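Local coordinates for protein endo-1,3-beta-glucanase (Streptomyces sioyaensis, PDB 3DGT) that probably cleaves internal 1,3-beta-glucosidic linkages of beta-glucans, this chain being the glycoside hydrolase family 16 catalytic domain of a longer secreted protein, at residues E142-E147 with T158-T163; F92-G97 with W197-S202; A117-A122 with V242-G247. All coordinates share one frame; numbering follows the deposited sequence.

Overall arrangement
The three contacts are spread through the beta-sandwich of a single family 16 catalytic domain. Interactions 1 and 3 meet: strand 119-127 pairs with strand 236-244 in interaction 3 and with strands 142-144 and 146-147 of interaction 1. Their centres lie about 16 Å apart, and a probable hydrogen bond from Trp120 NE1 to Glu147 OE2, 3.1 Å, joins them. Interaction 2 ties a loop to the end of strand 191-198 on the other side of the chain's centre from interaction 3, with centres about 32 Å apart; it stands about 17 Å from interaction 1, centre to centre. Interaction 1 carries a sequence that fits the acidic signature of family 16 and so probably marks the catalytic cleft, whereas the magnesium site lies elsewhere.

Interaction 1. Residues E142-E147 with T158-T163; sequences ELDIME and TMHCGT
Asp144 N donates to Thr158 O at 2.7 Å, and Thr158 N returns a bond to Asp144 O. Glu142 and His160 form a second antiparallel hydrogen-bonded pair, in which the bond from His160 N to Glu142 O is the straighter, at 2.9 Å. Between them sits the non-hydrogen-bonded pair Leu143 and Met159, side by side and pointing the same way, with Leu143 CD2 against Met159 CG at 3.7 Å; helix 225-232 packs on Met159 through Trp228 and Ala231. Glu142, Asp144, Thr158 and His160 occupy the other face. There Asp144 OD2 lies in the plane of the His160 imidazole, at its edge, 3.0 Å from His160 CE1 and 3.1 Å from His160 ND1, while the carboxylate is turned 66° against the ring. Both residues hold CG beside their own backbone N (chi1 -63° for Asp144, -69° for His160), which lets the two groups meet diagonally across the strands. Thr172 O takes His160 NE2 and limits rotation of the ring; the extended Glu142 places OE1 at Trp137 NE1. A water links the two segments, donating to Glu147 OE1 at 2.7 Å and bonding Thr158 OG1, while Glu147 OE2 accepts from Trp120 NE1. Ile145 and Met146 both face Phe123 in a classic beta bulge, which returns Glu147 to the face of Glu142 and Asp144. Glu-Leu-Asp-Ile-Met-Glu fits the E-x-D-x-x-E signature of family 16, whose acids line the catalytic cleft in relatives.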
loop_
_atom_site.group_PDB
_atom_site.type_symbol
_atom_site.label_atom_id
_atom_site.label_comp_id
_atom_site.label_asym_id
_atom_site.label_seq_id
_atom_site.Cartn_x
_atom_site.Cartn_y
_atom_site.Cartn_z
ATOM N N GLU A 142 7.191 -6.769 4.920
ATOM C CA GLU A 142 6.142 -6.016 4.238
ATOM C C GLU A 142 5.501 -5.069 5.232
ATOM O O GLU A 142 5.123 -5.477 6.328
ATOM C CB GLU A 142 5.075 -6.942 3.662
ATOM C CG GLU A 142 3.939 -6.183 2.959
ATOM C CD GLU A 142 3.027 -7.083 2.163
ATOM O OE1 GLU A 142 3.487 -8.137 1.679
ATOM O OE2 GLU A 142 1.846 -6.720 1.984
ATOM N N LEU A 143 5.394 -3.804 4.846
ATOM C CA LEU A 143 4.718 -2.822 5.671
ATOM C C LEU A 143 3.487 -2.340 4.937
ATOM O O LEU A 143 3.588 -1.618 3.949
ATOM C CB LEU A 143 5.652 -1.653 5.995
ATOM C CG LEU A 143 7.008 -2.005 6.614
ATOM C CD1 LEU A 143 7.868 -0.762 6.800
ATOM C CD2 LEU A 143 6.852 -2.743 7.935
ATOM N N ASP A 144 2.326 -2.793 5.393
ATOM C CA ASP A 144 1.065 -2.398 4.793
ATOM C C ASP A 144 0.569 -1.154 5.501
ATOM O O ASP A 144 0.115 -1.221 6.640
ATOM C CB ASP A 144 0.055 -3.540 4.891
ATOM C CG ASP A 144 0.499 -4.764 4.124
ATOM O OD1 ASP A 144 1.012 -4.604 2.989
ATOM O OD2 ASP A 144 0.316 -5.891 4.626
ATOM N N ILE A 145 0.699 -0.014 4.829
ATOM C CA ILE A 145 0.394 1.287 5.451
ATOM C C ILE A 145 -1.107 1.599 5.401
ATOM O O ILE A 145 -1.672 2.188 6.337
ATOM C CB ILE A 145 1.220 2.417 4.807
ATOM C CG1 ILE A 145 2.706 2.029 4.762
ATOM C CG2 ILE A 145 1.017 3.748 5.553
ATOM C CD1 ILE A 145 3.569 3.031 3.992
ATOM N N MET A 146 -1.744 1.196 4.303
ATOM C CA MET A 146 -3.191 1.228 4.189
ATOM C C MET A 146 -3.640 0.029 3.369
ATOM O O MET A 146 -3.147 -0.187 2.260
ATOM C CB MET A 146 -3.658 2.531 3.523
ATOM C CG MET A 146 -5.191 2.680 3.345
ATOM S SD MET A 146 -5.998 1.633 2.074
ATOM C CE MET A 146 -5.184 2.221 0.592
ATOM N N GLU A 147 -4.559 -0.753 3.924
ATOM C CA GLU A 147 -5.352 -1.698 3.149
ATOM C C GLU A 147 -6.800 -1.504 3.544
ATOM O O GLU A 147 -7.101 -1.063 4.655
ATOM C CB GLU A 147 -4.964 -3.147 3.427
ATOM C CG GLU A 147 -3.620 -3.560 2.893
ATOM C CD GLU A 147 -3.363 -5.015 3.167
ATOM O OE1 GLU A 147 -3.002 -5.332 4.314
ATOM O OE2 GLU A 147 -3.544 -5.846 2.254
ATOM N N THR A 158 -0.435 -3.044 8.834
ATOM C CA THR A 158 0.109 -4.345 9.213
ATOM C C THR A 158 1.588 -4.464 8.872
ATOM O O THR A 158 2.024 -4.006 7.810
ATOM C CB THR A 158 -0.627 -5.480 8.454
ATOM O OG1 THR A 158 -2.048 -5.291 8.541
ATOM C CG2 THR A 158 -0.275 -6.826 9.039
ATOM N N MET A 159 2.353 -5.112 9.755
ATOM C CA MET A 159 3.675 -5.602 9.375
ATOM C C MET A 159 3.669 -7.111 9.197
ATOM O O MET A 159 3.187 -7.842 10.059
ATOM C CB MET A 159 4.754 -5.212 10.389
ATOM C CG MET A 159 6.124 -5.766 10.026
ATOM S SD MET A 159 7.388 -5.056 11.084
ATOM C CE MET A 159 8.862 -5.814 10.397
ATOM N N HIS A 160 4.240 -7.556 8.080
ATOM C CA HIS A 160 4.471 -8.973 7.833
ATOM C C HIS A 160 5.961 -9.264 7.916
ATOM O O HIS A 160 6.783 -8.445 7.505
ATOM C CB HIS A 160 3.904 -9.374 6.472
ATOM C CG HIS A 160 2.405 -9.357 6.421
ATOM N ND1 HIS A 160 1.673 -8.277 5.971
ATOM C CD2 HIS A 160 1.502 -10.292 6.797
ATOM C CE1 HIS A 160 0.383 -8.559 6.062
ATOM N NE2 HIS A 160 0.254 -9.777 6.559
ATOM N N CYS A 161 6.295 -10.434 8.463
ATOM C CA CYS A 161 7.677 -10.801 8.764
ATOM C C CYS A 161 7.784 -12.272 9.158
ATOM O O CYS A 161 6.769 -12.958 9.344
ATOM C CB CYS A 161 8.262 -9.898 9.874
ATOM S SG CYS A 161 7.095 -9.329 11.169
ATOM N N GLY A 162 9.023 -12.748 9.266
ATOM C CA GLY A 162 9.287 -14.056 9.838
ATOM C C GLY A 162 8.977 -15.176 8.871
ATOM O O GLY A 162 9.470 -15.192 7.743
ATOM N N THR A 163 8.159 -16.117 9.335
ATOM C CA THR A 163 7.744 -17.266 8.533
ATOM C C THR A 163 6.224 -17.317 8.434
ATOM O O THR A 163 5.524 -16.681 9.214
ATOM C CB THR A 163 8.242 -18.581 9.154
ATOM O OG1 THR A 163 7.880 -18.613 10.539
ATOM C CG2 THR A 163 9.757 -18.703 9.021
HETATM O O HOH W 1 -2.845 -3.715 6.477
#

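Interaction 2. Residues F92-G97 with W197-S202; sequences FQPPAG and WDRSVS
Pro94 lies on the indole of Trp197, its CD 3.5 Å from the centroid of the six-membered ring and 15° off the normal, a CH-pi contact over one face. It joins the irregular loop before strand 99-107 to the end of strand 191-198, at one end of the family 16 beta-sandwich, where an Asx turn takes the chain out of the strand. Gln93 widens the apolar patch, its CG reaching Trp197 CH2 at 3.7 Å. Arg199 comes next: its CD packs on Pro94 CG, and a bend at chi3 (74°) brings the guanidinium against the loop backbone. NH1 donates to Pro94 O at 2.9 Å, the acceptor lying in the guanidinium plane, while the backbone N of Ala96 sits over a face of the same group as a packing contact, not a bond. Gly97 N reaches Arg199 O at 2.8 Å from well above the carbonyl plane; at the backbone angles of Gly97 a CB would run into the carbonyl O of Ala96, which calls for glycine.

Farther out, Glu204 makes a salt bridge with Arg199 NE and so helps set the guanidinium, and Phe236 meets the Trp197 ring nearly at a right angle. Arg207 binds Asp198 OD2 in a salt bridge. Asp198 OD1 closes the Asx turn by accepting from Ser200 N at 2.9 Å, and its syn lone pair also takes Ser200 OG, at 2.6 Å.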
loop_
_atom_site.group_PDB
_atom_site.type_symbol
_atom_site.label_atom_id
_atom_site.label_comp_id
_atom_site.label_asym_id
_atom_site.label_seq_id
_atom_site.Cartn_x
_atom_site.Cartn_y
_atom_site.Cartn_z
ATOM N N PHE A 92 14.592 3.179 0.207
ATOM C CA PHE A 92 14.025 3.848 1.383
ATOM C C PHE A 92 14.303 3.091 2.676
ATOM O O PHE A 92 13.829 1.976 2.856
ATOM C CB PHE A 92 12.516 4.035 1.219
ATOM C CG PHE A 92 12.115 4.737 -0.065
ATOM C CD1 PHE A 92 12.667 5.962 -0.411
ATOM C CD2 PHE A 92 11.172 4.169 -0.917
ATOM C CE1 PHE A 92 12.289 6.613 -1.591
ATOM C CE2 PHE A 92 10.784 4.811 -2.101
ATOM C CZ PHE A 92 11.351 6.028 -2.439
ATOM N N GLN A 93 15.083 3.723 3.553
ATOM C CA GLN A 93 15.517 3.163 4.832
ATOM C C GLN A 93 16.235 4.264 5.596
ATOM O O GLN A 93 17.204 4.828 5.085
ATOM C CB GLN A 93 16.490 1.994 4.613
ATOM C CG GLN A 93 17.029 1.378 5.912
ATOM C CD GLN A 93 18.125 0.356 5.689
ATOM O OE1 GLN A 93 18.661 0.231 4.592
ATOM N NE2 GLN A 93 18.474 -0.365 6.741
ATOM N N PRO A 94 15.789 4.559 6.830
ATOM C CA PRO A 94 16.496 5.570 7.603
ATOM C C PRO A 94 17.800 4.995 8.126
ATOM O O PRO A 94 17.889 3.788 8.330
ATOM C CB PRO A 94 15.560 5.833 8.779
ATOM C CG PRO A 94 14.799 4.565 8.964
ATOM C CD PRO A 94 14.671 3.961 7.575
ATOM N N PRO A 95 18.819 5.848 8.346
ATOM C CA PRO A 95 20.008 5.272 8.981
ATOM C C PRO A 95 19.751 5.011 10.452
ATOM O O PRO A 95 18.786 5.541 11.006
ATOM C CB PRO A 95 21.052 6.377 8.823
ATOM C CG PRO A 95 20.237 7.634 8.780
ATOM C CD PRO A 95 18.996 7.266 8.017
ATOM N N ALA A 96 20.601 4.201 11.078
ATOM C CA ALA A 96 20.431 3.911 12.493
ATOM C C ALA A 96 20.534 5.211 13.279
ATOM O O ALA A 96 21.376 6.065 12.973
ATOM C CB ALA A 96 21.471 2.908 12.954
ATOM N N GLY A 97 19.644 5.385 14.249
ATOM C CA GLY A 97 19.535 6.644 14.970
ATOM C C GLY A 97 18.519 7.579 14.348
ATOM O O GLY A 97 18.018 8.474 15.016
ATOM N N TRP A 197 9.105 4.907 10.723
ATOM C CA TRP A 197 10.085 3.882 11.008
ATOM C C TRP A 197 11.140 4.566 11.866
ATOM O O TRP A 197 11.882 5.438 11.390
ATOM C CB TRP A 197 10.650 3.420 9.674
ATOM C CG TRP A 197 11.678 2.315 9.648
ATOM C CD1 TRP A 197 12.328 1.716 10.700
ATOM C CD2 TRP A 197 12.217 1.741 8.460
ATOM N NE1 TRP A 197 13.219 0.769 10.220
ATOM C CE2 TRP A 197 13.168 0.777 8.848
ATOM C CE3 TRP A 197 11.967 1.940 7.093
ATOM C CZ2 TRP A 197 13.879 0.018 7.914
ATOM C CZ3 TRP A 197 12.676 1.195 6.168
ATOM C CH2 TRP A 197 13.612 0.240 6.583
ATOM N N ASP A 198 11.169 4.187 13.141
ATOM C CA ASP A 198 11.938 4.877 14.171
ATOM C C ASP A 198 13.141 4.039 14.603
ATOM O O ASP A 198 13.000 3.049 15.330
ATOM C CB ASP A 198 11.014 5.170 15.359
ATOM C CG ASP A 198 11.650 6.051 16.406
ATOM O OD1 ASP A 198 12.872 6.293 16.317
ATOM O OD2 ASP A 198 10.922 6.504 17.322
ATOM N N ARG A 199 14.321 4.435 14.141
ATOM C CA ARG A 199 15.553 3.757 14.539
ATOM C C ARG A 199 16.309 4.571 15.588
ATOM O O ARG A 199 17.510 4.363 15.788
ATOM C CB ARG A 199 16.440 3.506 13.311
ATOM C CG ARG A 199 15.792 2.591 12.266
ATOM C CD ARG A 199 16.760 2.256 11.147
ATOM N NE ARG A 199 17.759 1.289 11.600
ATOM C CZ ARG A 199 18.821 0.925 10.886
ATOM N NH1 ARG A 199 19.042 1.479 9.701
ATOM N NH2 ARG A 199 19.673 0.023 11.363
ATOM N N SER A 200 15.604 5.479 16.267
ATOM C CA SER A 200 16.238 6.358 17.260
ATOM C C SER A 200 16.165 5.820 18.684
ATOM O O SER A 200 16.742 6.420 19.590
ATOM C CB SER A 200 15.631 7.763 17.208
ATOM O OG SER A 200 14.370 7.809 17.844
ATOM N N VAL A 201 15.449 4.709 18.871
ATOM C CA VAL A 201 15.200 4.125 20.188
ATOM C C VAL A 201 15.444 2.626 20.152
ATOM O O VAL A 201 15.382 2.006 19.087
ATOM C CB VAL A 201 13.726 4.366 20.665
ATOM C CG1 VAL A 201 13.508 5.822 21.049
ATOM C CG2 VAL A 201 12.707 3.908 19.622
ATOM N N SER A 202 15.732 2.050 21.316
ATOM C CA SER A 202 15.763 0.605 21.477
ATOM C C SER A 202 14.656 0.206 22.450
ATOM O O SER A 202 14.625 0.700 23.580
ATOM C CB SER A 202 17.123 0.140 22.000
ATOM O OG SER A 202 17.116 -1.265 22.214
#

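Interaction 3. Residues A117-A122 with V242-G247; sequences AGYWPA and VAMGGG
The methyl of Met244 sits over the middle of the Tyr119 ring, its CE 4.0 Å from the centroid and 10° off the normal. Met244 is folded back at chi2 (56°) and chi3 (46°), which carries CE onto the ring face, while SD stands obliquely to the ring in a Met-aromatic contact and rests against the backbone of Gly118, 3.6 Å from Gly118 C. Tyr119 is touched from a second direction by Val242, whose CG1 lies 4.1 Å from Tyr119 CD2. The other branch, Val242 CG2, reaches Pro121 CB at 4.2 Å and completes an apolar row on this face of the strand pair.

Trp120 and Ala243 occupy the opposite face, CB to CB at 3.9 Å. The indole extends past Ala243 toward the glycine run 245-247. Its edge meets Gly245 O nearly in the ring plane, 3.2 Å from Trp120 CE3; this buried carbonyl has no hydrogen-bonding partner in the model.

Backbone bonds hold the antiparallel strands together. Trp120 N donates to Ala243 O and Ala243 N to Trp120 O, both at 2.9 Å. Gly245 N donates almost straight to Gly118 O at 2.8 Å. The polar end of Tyr119 is held from outside, its OH bonding Glu261 O.

The Tyr119, Val242 and Met244 side packs into the sandwich against Pro72 of strand 68-74, with Met266 of strand 266-276 touching Pro121 and Val242. On the Trp120 side, Gly246 is the N-cap of the short helix 247-250, whose Phe248 meets the indole edge-to-face.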
loop_
_atom_site.group_PDB
_atom_site.type_symbol
_atom_site.label_atom_id
_atom_site.label_comp_id
_atom_site.label_asym_id
_atom_site.label_seq_id
_atom_site.Cartn_x
_atom_site.Cartn_y
_atom_site.Cartn_z
ATOM N N ALA A 117 -18.169 -5.003 -3.355
ATOM C CA ALA A 117 -17.664 -6.318 -2.984
ATOM C C ALA A 117 -16.469 -6.700 -3.848
ATOM O O ALA A 117 -16.553 -6.738 -5.087
ATOM C CB ALA A 117 -18.766 -7.362 -3.072
ATOM N N GLY A 118 -15.344 -6.953 -3.189
ATOM C CA GLY A 118 -14.117 -7.320 -3.892
ATOM C C GLY A 118 -13.062 -6.226 -3.987
ATOM O O GLY A 118 -11.893 -6.525 -4.213
ATOM N N TYR A 119 -13.461 -4.968 -3.812
ATOM C CA TYR A 119 -12.516 -3.846 -3.909
ATOM C C TYR A 119 -11.470 -3.929 -2.806
ATOM O O TYR A 119 -11.812 -3.914 -1.621
ATOM C CB TYR A 119 -13.233 -2.499 -3.795
ATOM C CG TYR A 119 -13.694 -1.900 -5.105
ATOM C CD1 TYR A 119 -14.889 -2.299 -5.703
ATOM C CD2 TYR A 119 -12.958 -0.888 -5.715
ATOM C CE1 TYR A 119 -15.319 -1.722 -6.906
ATOM C CE2 TYR A 119 -13.378 -0.302 -6.907
ATOM C CZ TYR A 119 -14.547 -0.729 -7.494
ATOM O OH TYR A 119 -14.958 -0.148 -8.668
ATOM N N TRP A 120 -10.204 -3.991 -3.203
ATOM C CA TRP A 120 -9.097 -4.100 -2.254
ATOM C C TRP A 120 -7.979 -3.103 -2.577
ATOM O O TRP A 120 -6.953 -3.471 -3.132
ATOM C CB TRP A 120 -8.592 -5.551 -2.255
ATOM C CG TRP A 120 -7.468 -5.922 -1.308
ATOM C CD1 TRP A 120 -6.885 -5.145 -0.335
ATOM C CD2 TRP A 120 -6.853 -7.208 -1.210
ATOM N NE1 TRP A 120 -5.916 -5.869 0.329
ATOM C CE2 TRP A 120 -5.878 -7.137 -0.193
ATOM C CE3 TRP A 120 -7.007 -8.410 -1.912
ATOM C CZ2 TRP A 120 -5.087 -8.233 0.158
ATOM C CZ3 TRP A 120 -6.221 -9.490 -1.566
ATOM C CH2 TRP A 120 -5.273 -9.399 -0.541
ATOM N N PRO A 121 -8.183 -1.824 -2.227
ATOM C CA PRO A 121 -7.120 -0.834 -2.386
ATOM C C PRO A 121 -5.995 -1.057 -1.378
ATOM O O PRO A 121 -6.225 -1.568 -0.270
ATOM C CB PRO A 121 -7.835 0.489 -2.095
ATOM C CG PRO A 121 -8.918 0.104 -1.125
ATOM C CD PRO A 121 -9.400 -1.231 -1.638
ATOM N N ALA A 122 -4.787 -0.666 -1.756
ATOM C CA ALA A 122 -3.628 -0.829 -0.876
ATOM C C ALA A 122 -2.530 0.174 -1.191
ATOM O O ALA A 122 -2.326 0.569 -2.350
ATOM C CB ALA A 122 -3.090 -2.251 -0.933
ATOM N N VAL A 242 -5.137 -1.289 -6.696
ATOM C CA VAL A 242 -6.460 -1.742 -6.283
ATOM C C VAL A 242 -6.654 -3.161 -6.809
ATOM O O VAL A 242 -6.864 -3.387 -7.998
ATOM C CB VAL A 242 -7.609 -0.800 -6.734
ATOM C CG1 VAL A 242 -8.927 -1.303 -6.152
ATOM C CG2 VAL A 242 -7.351 0.659 -6.297
ATOM N N ALA A 243 -6.547 -4.127 -5.906
ATOM C CA ALA A 243 -6.841 -5.513 -6.249
ATOM C C ALA A 243 -8.353 -5.699 -6.320
ATOM O O ALA A 243 -9.106 -4.932 -5.721
ATOM C CB ALA A 243 -6.214 -6.462 -5.221
ATOM N N MET A 244 -8.790 -6.713 -7.064
ATOM C CA MET A 244 -10.196 -7.104 -7.120
ATOM C C MET A 244 -10.336 -8.564 -6.706
ATOM O O MET A 244 -9.856 -9.464 -7.398
ATOM C CB MET A 244 -10.747 -6.910 -8.539
ATOM C CG MET A 244 -12.254 -7.133 -8.680
ATOM S SD MET A 244 -13.221 -6.096 -7.568
ATOM C CE MET A 244 -12.363 -4.506 -7.873
ATOM N N GLY A 245 -10.994 -8.790 -5.571
ATOM C CA GLY A 245 -11.182 -10.141 -5.041
ATOM C C GLY A 245 -9.980 -10.636 -4.267
ATOM O O GLY A 245 -9.132 -9.848 -3.837
ATOM N N GLY A 246 -9.918 -11.946 -4.079
ATOM C CA GLY A 246 -8.828 -12.550 -3.322
ATOM C C GLY A 246 -9.150 -12.742 -1.853
ATOM O O GLY A 246 -10.287 -12.566 -1.413
ATOM N N GLY A 247 -8.121 -13.080 -1.094
ATOM C CA GLY A 247 -8.305 -13.576 0.262
ATOM C C GLY A 247 -8.837 -12.572 1.270
ATOM O O GLY A 247 -9.666 -12.926 2.117
#